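Local coordinates for protein SusD homolog (Bacteroides thetaiotaomicron VPI-5482, PDB 3IV0) that probably binds glycans at the outer membrane of the cell, although its own ligand is not known, at residues T160-V165 and V217-Q222; M209-L214 and E426-Y431. One frame throughout, in Å; residues are numbered along the deposited sequence. Where two conformers were deposited one is given.

Interaction 1. Residues T160-V165 and V217-Q222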
ATOM      1  N   THR A 160      -7.679  13.153 -16.067  1.00 12.20           N
ATOM      2  CA  THR A 160      -8.132  12.041 -16.909  1.00 11.96           C
ATOM      3  C   THR A 160      -8.932  11.024 -16.101  1.00 11.33           C
ATOM      4  O   THR A 160      -8.621  10.742 -14.941  1.00 10.90           O
ATOM      5  CB  THR A 160      -6.940  11.338 -17.520  1.00 13.63           C
ATOM      6  OG1 THR A 160      -6.282  12.257 -18.414  1.00 21.39           O
ATOM      7  CG2 THR A 160      -7.338  10.156 -18.314  1.00 16.24           C
ATOM      8  N   ASN A 161     -10.005  10.526 -16.684  1.00 11.49           N
ATOM      9  CA  ASN A 161     -10.821   9.464 -16.121  1.00 11.54           C
ATOM     10  C   ASN A 161      -9.941   8.392 -15.506  1.00  9.82           C
ATOM     11  O   ASN A 161      -9.094   7.817 -16.164  1.00 10.62           O
ATOM     12  CB  ASN A 161     -11.662   8.862 -17.255  1.00 11.94           C
ATOM     13  CG  ASN A 161     -12.639   7.792 -16.832  1.00 16.19           C
ATOM     14  OD1 ASN A 161     -12.517   7.119 -15.806  1.00 16.86           O
ATOM     15  ND2 ASN A 161     -13.673   7.632 -17.655  1.00 25.69           N
HETATM   16  N   MSE A 162     -10.190   8.098 -14.243  1.00 10.44           N
HETATM   17  CA  MSE A 162      -9.391   7.144 -13.481  1.00 10.12           C
HETATM   18  C   MSE A 162      -9.419   5.758 -14.100  1.00 10.15           C
HETATM   19  O   MSE A 162      -8.432   5.055 -14.004  1.00 10.07           O
HETATM   20  CB  MSE A 162      -9.863   7.080 -12.005  1.00 10.69           C
HETATM   21  CG  MSE A 162     -11.328   6.704 -11.799  1.00  8.64           C
HETATM   22 SE   MSE A 162     -11.882   6.555 -10.014  0.75 11.30          SE
HETATM   23  CE  MSE A 162     -10.875   5.011  -9.507  1.00 12.41           C
ATOM     24  N   VAL A 163     -10.525   5.374 -14.739  1.00 10.32           N
ATOM     25  CA  VAL A 163     -10.558   4.076 -15.419  1.00 10.15           C
ATOM     26  C   VAL A 163      -9.546   4.018 -16.547  1.00 10.90           C
ATOM     27  O   VAL A 163      -8.850   3.051 -16.699  1.00 10.34           O
ATOM     28  CB  VAL A 163     -11.982   3.778 -15.926  1.00 10.42           C
ATOM     29  CG1 VAL A 163     -12.017   2.597 -16.841  1.00 11.53           C
ATOM     30  CG2 VAL A 163     -12.923   3.572 -14.735  1.00 13.46           C
ATOM     31  N   ILE A 164      -9.422   5.109 -17.300  1.00 11.59           N
ATOM     32  CA  ILE A 164      -8.425   5.181 -18.359  1.00 10.57           C
ATOM     33  C   ILE A 164      -7.017   5.118 -17.822  1.00 10.02           C
ATOM     34  O   ILE A 164      -6.158   4.415 -18.362  1.00 10.80           O
ATOM     35  CB  ILE A 164      -8.589   6.447 -19.233  1.00 11.60           C
ATOM     36  CG1 ILE A 164      -9.924   6.392 -19.960  1.00 13.06           C
ATOM     37  CG2 ILE A 164      -7.420   6.554 -20.199  1.00 11.90           C
ATOM     38  CD1 ILE A 164     -10.252   7.695 -20.775  1.00 14.71           C
ATOM     39  N   VAL A 165      -6.759   5.864 -16.736  1.00 10.41           N
ATOM     40  CA  VAL A 165      -5.430   5.845 -16.130  1.00 10.02           C
ATOM     41  C   VAL A 165      -5.080   4.412 -15.731  1.00 10.31           C
ATOM     42  O   VAL A 165      -4.013   3.920 -16.035  1.00  9.98           O
ATOM     43  CB  VAL A 165      -5.356   6.801 -14.910  1.00 11.15           C
ATOM     44  CG1 VAL A 165      -3.984   6.734 -14.246  1.00 11.90           C
ATOM     45  CG2 VAL A 165      -5.619   8.243 -15.368  1.00 10.74           C
ATOM     46  N   VAL A 217     -12.393  -3.511 -11.173  1.00  9.37           N
ATOM     47  CA  VAL A 217     -13.615  -4.257 -10.846  1.00 10.78           C
ATOM     48  C   VAL A 217     -14.661  -3.324 -10.259  1.00 10.36           C
ATOM     49  O   VAL A 217     -15.840  -3.424 -10.593  1.00 12.44           O
ATOM     50  CB  VAL A 217     -13.310  -5.410  -9.835  1.00 10.12           C
ATOM     51  CG1 VAL A 217     -14.618  -5.891  -9.137  1.00 12.13           C
ATOM     52  CG2 VAL A 217     -12.621  -6.549 -10.557  1.00 10.55           C
ATOM     53  N   GLN A 218     -14.258  -2.401  -9.388  1.00 10.09           N
ATOM     54  CA  GLN A 218     -15.167  -1.499  -8.717  1.00 10.58           C
ATOM     55  C   GLN A 218     -15.616  -0.361  -9.624  1.00 10.95           C
ATOM     56  O   GLN A 218     -16.786   0.032  -9.615  1.00 11.37           O
ATOM     57  CB  GLN A 218     -14.479  -0.880  -7.498  1.00 11.75           C
ATOM     58  CG  GLN A 218     -15.332   0.128  -6.734  1.00 12.39           C
ATOM     59  CD  GLN A 218     -16.641  -0.439  -6.209  1.00 16.10           C
ATOM     60  OE1 GLN A 218     -16.730  -1.604  -5.754  1.00 16.41           O
ATOM     61  NE2 GLN A 218     -17.659   0.399  -6.237  1.00 16.79           N
ATOM     62  N   PHE A 219     -14.694   0.218 -10.380  1.00 10.12           N
ATOM     63  CA  PHE A 219     -14.952   1.464 -11.089  1.00 11.62           C
ATOM     64  C   PHE A 219     -15.239   1.305 -12.566  1.00 11.41           C
ATOM     65  O   PHE A 219     -15.616   2.267 -13.225  1.00 12.96           O
ATOM     66  CB  PHE A 219     -13.837   2.472 -10.788  1.00 10.31           C
ATOM     67  CG  PHE A 219     -13.840   2.906  -9.364  1.00 11.62           C
ATOM     68  CD1 PHE A 219     -14.765   3.815  -8.929  1.00 12.10           C
ATOM     69  CD2 PHE A 219     -12.964   2.368  -8.445  1.00 10.32           C
ATOM     70  CE1 PHE A 219     -14.798   4.207  -7.607  1.00 12.95           C
ATOM     71  CE2 PHE A 219     -13.000   2.757  -7.126  1.00 10.54           C
ATOM     72  CZ  PHE A 219     -13.920   3.680  -6.718  1.00 11.44           C
ATOM     73  N   ASP A 220     -15.054   0.098 -13.096  1.00 11.40           N
ATOM     74  CA  ASP A 220     -15.496  -0.264 -14.441  1.00 11.58           C
ATOM     75  C   ASP A 220     -16.177  -1.643 -14.375  1.00 10.99           C
ATOM     76  O   ASP A 220     -15.815  -2.602 -15.062  1.00 11.95           O
ATOM     77  CB  ASP A 220     -14.330  -0.276 -15.394  1.00 11.04           C
ATOM     78  CG  ASP A 220     -14.749  -0.447 -16.842  1.00 13.03           C
ATOM     79  OD1 ASP A 220     -15.783   0.150 -17.248  1.00 17.52           O
ATOM     80  OD2 ASP A 220     -14.044  -1.143 -17.590  1.00 12.94           O
ATOM     81  N   ALA A 221     -17.194  -1.703 -13.547  1.00 13.30           N
ATOM     82  CA  ALA A 221     -17.797  -2.972 -13.193  1.00 13.86           C
ATOM     83  C   ALA A 221     -18.399  -3.740 -14.356  1.00 13.87           C
ATOM     84  O   ALA A 221     -18.551  -4.958 -14.274  1.00 14.06           O
ATOM     85  CB  ALA A 221     -18.836  -2.768 -12.117  1.00 15.76           C
ATOM     86  N   GLN A 222     -18.747  -3.077 -15.437  1.00 14.65           N
ATOM     87  CA  GLN A 222     -19.322  -3.842 -16.551  1.00 16.31           C
ATOM     88  C   GLN A 222     -18.336  -4.866 -17.079  1.00 16.65           C
ATOM     89  O   GLN A 222     -18.742  -5.872 -17.675  1.00 19.74           O
ATOM     90  CB  GLN A 222     -19.750  -2.933 -17.695  1.00 18.95           C
ATOM     91  CG  GLN A 222     -18.633  -2.273 -18.412  1.00 25.87           C
TER

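Interaction 2. Residues M209-L214 and E426-Y431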
HETATM    1  N   MSE A 209      -0.289  -5.174 -10.675  1.00  9.22           N
HETATM    2  CA  MSE A 209      -1.302  -5.464 -11.677  1.00  8.38           C
HETATM    3  C   MSE A 209      -2.542  -6.072 -11.086  1.00  9.00           C
HETATM    4  O   MSE A 209      -3.654  -5.770 -11.523  1.00  8.74           O
HETATM    5  CB  MSE A 209      -0.727  -6.355 -12.762  1.00  9.31           C
HETATM    6  CG  MSE A 209       0.333  -5.682 -13.683  1.00  9.27           C
HETATM    7 SE   MSE A 209       1.012  -6.830 -15.057  0.75 10.56          SE
HETATM    8  CE  MSE A 209      -0.563  -6.893 -16.280  1.00 15.53           C
HETATM    9  N   MSE A 210      -2.373  -6.904 -10.053  0.66  8.58           N
HETATM   10  CA  MSE A 210      -3.535  -7.464  -9.388  0.66  9.50           C
HETATM   11  C   MSE A 210      -4.356  -6.390  -8.709  0.66  8.71           C
HETATM   12  O   MSE A 210      -5.576  -6.362  -8.833  0.66  9.20           O
HETATM   13  CB  MSE A 210      -3.154  -8.547  -8.386  0.66 10.48           C
HETATM   14  CG  MSE A 210      -2.424  -9.688  -9.009  0.66  9.11           C
HETATM   15 SE   MSE A 210      -1.642 -10.992  -7.768  0.50 13.70          SE
HETATM   16  CE  MSE A 210      -3.143 -11.814  -7.283  0.66 22.11           C
ATOM     17  N   HIS A 211      -3.679  -5.448  -8.049  1.00  8.12           N
ATOM     18  CA  HIS A 211      -4.369  -4.342  -7.410  1.00  8.60           C
ATOM     19  C   HIS A 211      -5.088  -3.464  -8.422  1.00  8.83           C
ATOM     20  O   HIS A 211      -6.233  -3.073  -8.211  1.00  9.06           O
ATOM     21  CB  HIS A 211      -3.362  -3.508  -6.637  1.00  8.05           C
ATOM     22  CG  HIS A 211      -3.227  -3.922  -5.234  1.00  9.26           C
ATOM     23  ND1 HIS A 211      -2.409  -4.950  -4.799  1.00 12.10           N
ATOM     24  CD2 HIS A 211      -3.843  -3.425  -4.146  1.00  8.06           C
ATOM     25  CE1 HIS A 211      -2.545  -5.063  -3.482  1.00  7.56           C
ATOM     26  NE2 HIS A 211      -3.403  -4.147  -3.072  1.00 14.23           N
ATOM     27  N   ILE A 212      -4.455  -3.175  -9.547  1.00  8.72           N
ATOM     28  CA  ILE A 212      -5.070  -2.302 -10.546  1.00  9.45           C
ATOM     29  C   ILE A 212      -6.323  -2.969 -11.108  1.00  8.16           C
ATOM     30  O   ILE A 212      -7.391  -2.333 -11.199  1.00  8.46           O
ATOM     31  CB  ILE A 212      -4.075  -1.932 -11.656  1.00  8.62           C
ATOM     32  CG1 ILE A 212      -2.976  -1.016 -11.149  1.00 10.22           C
ATOM     33  CG2 ILE A 212      -4.810  -1.254 -12.834  1.00 10.60           C
ATOM     34  CD1 ILE A 212      -1.822  -0.861 -12.134  1.00 11.14           C
ATOM     35  N   ASN A 213      -6.238  -4.247 -11.452  1.00  8.64           N
ATOM     36  CA  ASN A 213      -7.423  -4.981 -11.913  1.00  8.95           C
ATOM     37  C   ASN A 213      -8.551  -4.923 -10.889  1.00  8.43           C
ATOM     38  O   ASN A 213      -9.712  -4.760 -11.246  1.00  9.10           O
ATOM     39  CB  ASN A 213      -7.062  -6.421 -12.196  1.00  9.01           C
ATOM     40  CG  ASN A 213      -6.544  -6.620 -13.608  1.00  9.49           C
ATOM     41  OD1 ASN A 213      -7.301  -6.512 -14.584  1.00 10.59           O
ATOM     42  ND2 ASN A 213      -5.250  -6.896 -13.733  1.00 10.63           N
ATOM     43  N   LEU A 214      -8.244  -5.082  -9.608  1.00  9.14           N
ATOM     44  CA  LEU A 214      -9.286  -5.113  -8.584  1.00  9.12           C
ATOM     45  C   LEU A 214      -9.915  -3.743  -8.350  1.00  9.56           C
ATOM     46  O   LEU A 214     -11.104  -3.645  -8.008  1.00 10.24           O
ATOM     47  CB  LEU A 214      -8.756  -5.747  -7.302  1.00  8.43           C
ATOM     48  CG  LEU A 214      -8.456  -7.253  -7.479  1.00  9.38           C
ATOM     49  CD1 LEU A 214      -7.638  -7.755  -6.306  1.00 10.14           C
ATOM     50  CD2 LEU A 214      -9.768  -8.050  -7.580  1.00 11.91           C
ATOM     51  N   GLU A 426      -0.585  -2.164   7.348  1.00 10.58           N
ATOM     52  CA  GLU A 426       0.229  -2.133   6.137  1.00 11.12           C
ATOM     53  C   GLU A 426      -0.353  -1.235   5.041  1.00 12.07           C
ATOM     54  O   GLU A 426       0.152  -1.241   3.918  1.00 12.58           O
ATOM     55  CB  GLU A 426       0.477  -3.554   5.612  1.00 12.59           C
ATOM     56  CG  GLU A 426       1.282  -4.402   6.617  1.00 14.63           C
ATOM     57  CD  GLU A 426       1.384  -5.842   6.222  1.00 13.21           C
ATOM     58  OE1 GLU A 426       1.928  -6.146   5.139  1.00 14.64           O
ATOM     59  OE2 GLU A 426       0.942  -6.718   6.992  1.00 12.22           O
ATOM     60  N   GLY A 427      -1.397  -0.490   5.323  1.00 10.36           N
ATOM     61  CA  GLY A 427      -1.898   0.509   4.387  1.00 10.01           C
ATOM     62  C   GLY A 427      -2.906   0.013   3.381  1.00  9.83           C
ATOM     63  O   GLY A 427      -3.113   0.691   2.368  1.00 10.59           O
ATOM     64  N   HIS A 428      -3.540  -1.116   3.645  1.00  9.60           N
ATOM     65  CA  HIS A 428      -4.528  -1.704   2.767  1.00  9.56           C
ATOM     66  C   HIS A 428      -5.971  -1.529   3.209  1.00 11.62           C
ATOM     67  O   HIS A 428      -6.845  -1.614   2.380  1.00 14.87           O
ATOM     68  CB  HIS A 428      -4.245  -3.188   2.561  1.00 10.55           C
ATOM     69  CG  HIS A 428      -2.999  -3.453   1.796  1.00  9.64           C
ATOM     70  ND1 HIS A 428      -2.947  -3.288   0.426  1.00 11.16           N
ATOM     71  CD2 HIS A 428      -1.756  -3.784   2.207  1.00 12.57           C
ATOM     72  CE1 HIS A 428      -1.707  -3.555   0.028  1.00 12.87           C
ATOM     73  NE2 HIS A 428      -0.975  -3.867   1.077  1.00 12.90           N
ATOM     74  N   TYR A 429      -6.232  -1.365   4.493  1.00 10.93           N
ATOM     75  CA  TYR A 429      -7.568  -1.381   5.036  1.00 10.07           C
ATOM     76  C   TYR A 429      -8.543  -0.508   4.277  1.00  9.65           C
ATOM     77  O   TYR A 429      -9.568  -0.984   3.760  1.00  9.72           O
ATOM     78  CB  TYR A 429      -7.503  -0.968   6.502  1.00 10.43           C
ATOM     79  CG  TYR A 429      -8.853  -0.660   7.107  1.00 11.97           C
ATOM     80  CD1 TYR A 429      -9.744  -1.680   7.440  1.00 14.54           C
ATOM     81  CD2 TYR A 429      -9.205   0.650   7.378  1.00 12.18           C
ATOM     82  CE1 TYR A 429     -11.009  -1.352   8.011  1.00 12.97           C
ATOM     83  CE2 TYR A 429     -10.447   0.985   7.919  1.00 15.19           C
ATOM     84  CZ  TYR A 429     -11.309  -0.011   8.269  1.00 12.79           C
ATOM     85  OH  TYR A 429     -12.535   0.400   8.815  1.00 14.75           O
ATOM     86  N   TYR A 430      -8.247   0.788   4.213  1.00  9.11           N
ATOM     87  CA  TYR A 430      -9.204   1.696   3.631  1.00  9.67           C
ATOM     88  C   TYR A 430      -9.394   1.419   2.149  1.00  9.63           C
ATOM     89  O   TYR A 430     -10.500   1.469   1.622  1.00  9.94           O
ATOM     90  CB  TYR A 430      -8.796   3.157   3.867  1.00  9.44           C
ATOM     91  CG  TYR A 430      -9.708   4.107   3.174  1.00  9.74           C
ATOM     92  CD1 TYR A 430     -10.962   4.407   3.677  1.00 11.23           C
ATOM     93  CD2 TYR A 430      -9.342   4.681   1.992  1.00  9.97           C
ATOM     94  CE1 TYR A 430     -11.798   5.290   3.015  1.00 11.94           C
ATOM     95  CE2 TYR A 430     -10.147   5.548   1.330  1.00 10.15           C
ATOM     96  CZ  TYR A 430     -11.396   5.856   1.831  1.00  9.83           C
ATOM     97  OH  TYR A 430     -12.246   6.732   1.195  1.00 10.22           O
ATOM     98  N   TYR A 431      -8.278   1.161   1.481  1.00  9.28           N
ATOM     99  CA  TYR A 431      -8.300   0.973   0.052  1.00  8.56           C
ATOM    100  C   TYR A 431      -9.039  -0.320  -0.317  1.00  9.17           C
ATOM    101  O   TYR A 431      -9.799  -0.340  -1.297  1.00  9.47           O
ATOM    102  CB  TYR A 431      -6.862   0.986  -0.439  1.00  9.31           C
ATOM    103  CG  TYR A 431      -6.211   2.342  -0.347  1.00  9.03           C
ATOM    104  CD1 TYR A 431      -6.775   3.452  -0.963  1.00  9.28           C
ATOM    105  CD2 TYR A 431      -4.994   2.505   0.281  1.00  9.69           C
ATOM    106  CE1 TYR A 431      -6.166   4.702  -0.900  1.00  9.01           C
ATOM    107  CE2 TYR A 431      -4.358   3.754   0.330  1.00  9.40           C
ATOM    108  CZ  TYR A 431      -4.933   4.818  -0.303  1.00  9.78           C
ATOM    109  OH  TYR A 431      -4.297   6.064  -0.336  1.00 11.16           O
TER

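Interaction 1. Residues T160-V165 and V217-Q222
The ring of F219 is covered on one face by the terminal methyl of M162, a selenomethionine, and on the opposite face by CG of Q218, its neighbour in the helix; both lie toward the rim rather than over the centre. M162 CE comes within 3.5 Å of F219 CD2. Seen from the ring centroid it stands 21° off the normal, a CH-pi contact. The selenium is 4.3 Å from the same centroid; selenium and methyl together lie over this face, a Met-aromatic contact. M162 CG stands between its backbone N and carbonyl carbon (chi1 58°), and a bend at chi3 (-68°) turns CE onto the ring. Beyond the pair, W459 meets the F219 ring obliquely, and F454 touches it from helix 451-455.

V163 sets its CG2 3.4 Å from F219 O, while CG1 packs 4.0 Å from CB of D220, the first residue to leave helical geometry. The carboxylate of D220 takes its hydrogen bond elsewhere, from Y227 to OD2.

The start of helix 162-167 is fixed by N161 at the N-cap: V163 N donates to N161 OD1 over 2.9 Å, from above the carbonyl plane. This bond holds the first turn of the helix that carries M162 and V163.

No hydrogen bond crosses between the segments; N161 OD1 is spent on the cap and D220 OD2 on Y227. The N-terminal turn of helix 162-167 is therefore joined to the C-terminal end of helix 202-219 by dispersion and by a polarisable chalcogen (selenium here, sulfur in methionine) over a pi face.

Interaction 2. Residues M209-L214 and E426-Y431
H211 and H428 meet rim to rim, neither ring over the face of the other, with centroids 5.4 Å apart and planes at 35°. H211 NE2 lies at the edge of the H428 ring, near its plane, 3.6 Å from H428 CE1 and as close to H428 ND1. H211 leaves its helix with chi1 at -92°, an unstaggered value that goes with an imidazole turned toward H428. In H428, CG is anti to the carbonyl carbon (chi1 -68°), which brings the ring's ND1-CE1 side round to H211 although the CB itself does not aim at the helix.

The contact joins helix 202-219 to the turn before helix 429-436, far along the chain, within the largely helical SusD fold. F365 meets the H211 ring and L373 of helix 367-381 packs on it.

No hydrogen bond links the two imidazoles. H428 NE2 is bonded to V364 O and H211 ND1 weakly to A207 O, consistent with protons on those nitrogens; H211 NE2 and H428 ND1 would then probably be bare if the rings are neutral. With H211 NE2 at the H428 edge in a buried site, two positive charges together would probably be disfavoured.

How the interactions relate
Both contacts draw on helix 202-219, at successive parts of its length, and their centres are 14 Å apart. Interaction 2 lies in the interior, about 7 Å from the centre of the chain, and ties the middle of that helix to the loop leading into helix 429-436. Interaction 1 is further out, about 19 Å from the centre and partly buried, where the helix ends against helix 162-167. The outer contact is mainly apolar and buries more surface, 193 Å² against 64 Å²; the inner one pairs polar rings, one bonded weakly into its own helix, the other to V364. W459 bridges the surroundings, touching F219 near interaction 1 and accepting from Y430 near interaction 2.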